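Local coordinates for fucoxanthin chlorophyll a/c-binding protein Lhcq3 (Chaetoceros gracilis, PDB 6L4U), which probably harvests light for photosynthesis, binding chlorophylls a and c together with fucoxanthin and diadinoxanthin-type carotenoids, at residues 91-94 with 95-99. Sequence-based numbering, arbitrary orientation.
Sequences GMLS and SDVSF. With KC1 (Chlorophyll c1), chain B.
Leu93 and Phe99 meet at about a right angle, joining the two arms of a hairpin-like loop that links helix 56-85 to helix 99-103 in this chlorophyll a/b-binding-type fold. The loop illustrates how a short turn without regular strands can be fixed by a single backbone bridge between Met92 and Ser98, a few backbone bonds and its own side chains. Leu93 CB stands over one face of the Phe99 ring, toward its rim, a CH-pi contact 3.9 Å from the centroid and 20° off the ring normal, while CD1 reaches Phe99 CE1. The ring's edge faces the carbonyl O of Gly91, to which Phe99 N gives a weak bond. Replacing Phe99 by alanine removes the ring, which would probably leave Leu93 CB and CD1 without their aromatic neighbour and disturb the adjoining chlorophyll a site.

Leu93 runs alongside Val97, CD2 lying 4.1 Å from Val97 CG1, because chi1 of 172° turns its CG away from the backbone N. Leu93 CG also meets the bound chlorophyll c1, 3.4 Å from its OBD. Met92, bent at chi2 and chi3, brings SD to Ser98 CB, and its CE approaches the carbonyl O of Ser95.

At the turn, Ser94 N gives Val97 O a fairly straight bond of 2.9 Å in the carbonyl plane. Ser94 OG sits between its backbone N and carbonyl carbon (chi1 68°), where it accepts Val97 N at 3.0 Å and, weakly, Asp96 N at 3.4 Å.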
loop_
_atom_site.group_PDB
_atom_site.type_symbol
_atom_site.label_atom_id
_atom_site.label_comp_id
_atom_site.label_asym_id
_atom_site.label_seq_id
_atom_site.Cartn_x
_atom_site.Cartn_y
_atom_site.Cartn_z
ATOM N N GLY X 91 17.206 -86.302 -21.708
ATOM C CA GLY X 91 18.028 -85.349 -20.992
ATOM C C GLY X 91 17.290 -84.336 -20.145
ATOM O O GLY X 91 16.299 -84.658 -19.484
ATOM N N MET X 92 17.782 -83.102 -20.156
ATOM C CA MET X 92 17.278 -82.030 -19.312
ATOM C C MET X 92 16.678 -80.944 -20.190
ATOM O O MET X 92 17.313 -80.499 -21.151
ATOM C CB MET X 92 18.400 -81.442 -18.454
ATOM C CG MET X 92 19.024 -82.409 -17.468
ATOM S SD MET X 92 17.901 -82.962 -16.177
ATOM C CE MET X 92 17.746 -81.471 -15.199
ATOM N N LEU X 93 15.451 -80.528 -19.872
ATOM C CA LEU X 93 14.897 -79.344 -20.518
ATOM C C LEU X 93 15.531 -78.078 -19.964
ATOM O O LEU X 93 15.875 -77.165 -20.722
ATOM C CB LEU X 93 13.381 -79.301 -20.343
ATOM C CG LEU X 93 12.690 -78.014 -20.796
ATOM C CD1 LEU X 93 12.534 -77.985 -22.297
ATOM C CD2 LEU X 93 11.349 -77.850 -20.122
ATOM N N SER X 94 15.701 -78.014 -18.647
ATOM C CA SER X 94 16.353 -76.882 -18.005
ATOM C C SER X 94 17.325 -77.383 -16.949
ATOM O O SER X 94 17.671 -78.568 -16.929
ATOM C CB SER X 94 15.323 -75.943 -17.380
ATOM O OG SER X 94 14.683 -76.552 -16.277
ATOM N N SER X 95 17.784 -76.482 -16.079
ATOM C CA SER X 95 18.693 -76.869 -15.008
ATOM C C SER X 95 18.025 -77.765 -13.974
ATOM O O SER X 95 18.701 -78.608 -13.376
ATOM C CB SER X 95 19.255 -75.624 -14.324
ATOM O OG SER X 95 20.244 -75.005 -15.128
ATOM N N ASP X 96 16.719 -77.610 -13.754
ATOM C CA ASP X 96 16.020 -78.380 -12.742
ATOM C C ASP X 96 14.818 -79.153 -13.263
ATOM O O ASP X 96 14.210 -79.902 -12.490
ATOM C CB ASP X 96 15.560 -77.462 -11.599
ATOM C CG ASP X 96 16.720 -76.879 -10.820
ATOM O OD1 ASP X 96 17.793 -77.517 -10.778
ATOM O OD2 ASP X 96 16.558 -75.783 -10.243
ATOM N N VAL X 97 14.451 -79.000 -14.531
ATOM C CA VAL X 97 13.303 -79.691 -15.105
ATOM C C VAL X 97 13.804 -80.580 -16.233
ATOM O O VAL X 97 14.332 -80.087 -17.236
ATOM C CB VAL X 97 12.236 -78.708 -15.610
ATOM C CG1 VAL X 97 11.145 -79.449 -16.367
ATOM C CG2 VAL X 97 11.648 -77.924 -14.454
ATOM N N SER X 98 13.652 -81.886 -16.060
ATOM C CA SER X 98 13.968 -82.844 -17.103
ATOM C C SER X 98 12.731 -83.125 -17.943
ATOM O O SER X 98 11.620 -82.699 -17.622
ATOM C CB SER X 98 14.486 -84.149 -16.505
ATOM O OG SER X 98 13.460 -84.816 -15.789
ATOM N N PHE X 99 12.934 -83.868 -19.031
ATOM C CA PHE X 99 11.791 -84.336 -19.804
ATOM C C PHE X 99 11.143 -85.551 -19.157
ATOM O O PHE X 99 10.059 -85.969 -19.577
ATOM C CB PHE X 99 12.213 -84.669 -21.230
ATOM C CG PHE X 99 12.854 -83.527 -21.966
ATOM C CD1 PHE X 99 12.080 -82.589 -22.622
ATOM C CD2 PHE X 99 14.233 -83.409 -22.023
ATOM C CE1 PHE X 99 12.665 -81.543 -23.312
ATOM C CE2 PHE X 99 14.827 -82.367 -22.710
ATOM C CZ PHE X 99 14.040 -81.434 -23.357
HETATM N NB KC1 B . 18.171 -71.384 -26.456
HETATM N ND KC1 B . 14.883 -73.044 -24.771
HETATM C C1A KC1 B . 17.237 -72.792 -22.620
HETATM C C1B KC1 B . 19.380 -71.194 -25.943
HETATM C C1C KC1 B . 15.799 -71.646 -28.386
HETATM C C1D KC1 B . 13.544 -73.377 -25.158
HETATM C C2A KC1 B . 18.286 -72.703 -21.526
HETATM C C2B KC1 B . 20.398 -70.660 -26.882
HETATM C C2C KC1 B . 14.827 -71.717 -29.499
HETATM C C2D KC1 B . 12.675 -73.909 -24.080
HETATM C C3A KC1 B . 19.466 -72.106 -22.264
HETATM C C3B KC1 B . 19.609 -70.539 -28.127
HETATM C C3C KC1 B . 13.650 -72.337 -28.868
HETATM C C3D KC1 B . 13.636 -73.866 -22.948
HETATM C C4A KC1 B . 18.866 -71.979 -23.620
HETATM C C4B KC1 B . 18.257 -71.018 -27.735
HETATM C C4C KC1 B . 14.103 -72.552 -27.471
HETATM C C4D KC1 B . 14.839 -73.373 -23.428
HETATM C CAA KC1 B . 18.803 -74.030 -20.982
HETATM C CAB KC1 B . 20.050 -70.072 -29.465
HETATM C CAC KC1 B . 12.324 -72.685 -29.491
HETATM C CAD KC1 B . 13.813 -74.156 -21.507
HETATM C CBA KC1 B . 18.481 -74.213 -19.500
HETATM C CBB KC1 B . 19.976 -70.859 -30.524
HETATM C CBC KC1 B . 11.506 -71.420 -29.514
HETATM C CBD KC1 B . 15.188 -73.792 -21.111
HETATM C CED KC1 B . 15.136 -71.926 -17.749
HETATM C CGA KC1 B . 19.154 -73.203 -18.601
HETATM C CGD KC1 B . 15.087 -72.665 -20.130
HETATM C CHA KC1 B . 15.846 -73.306 -22.357
HETATM C CHB KC1 B . 19.683 -71.471 -24.539
HETATM C CHC KC1 B . 17.121 -71.069 -28.665
HETATM C CHD KC1 B . 13.137 -73.175 -26.547
HETATM C CMA KC1 B . 19.762 -70.709 -21.734
HETATM C CMB KC1 B . 21.844 -70.337 -26.632
HETATM C CMC KC1 B . 15.004 -71.262 -30.922
HETATM C CMD KC1 B . 11.259 -74.392 -23.961
HETATM N NA KC1 B . 17.596 -72.361 -23.774
HETATM N NC KC1 B . 15.366 -72.132 -27.210
HETATM O O1A KC1 B . 18.667 -72.941 -17.515
HETATM O O1D KC1 B . 15.171 -71.507 -20.497
HETATM O O2A KC1 B . 20.380 -72.529 -18.989
HETATM O O2D KC1 B . 14.912 -72.944 -18.719
HETATM O OBD KC1 B . 12.909 -74.622 -20.724
HETATM MG MG KC1 B . 16.627 -72.411 -25.605
#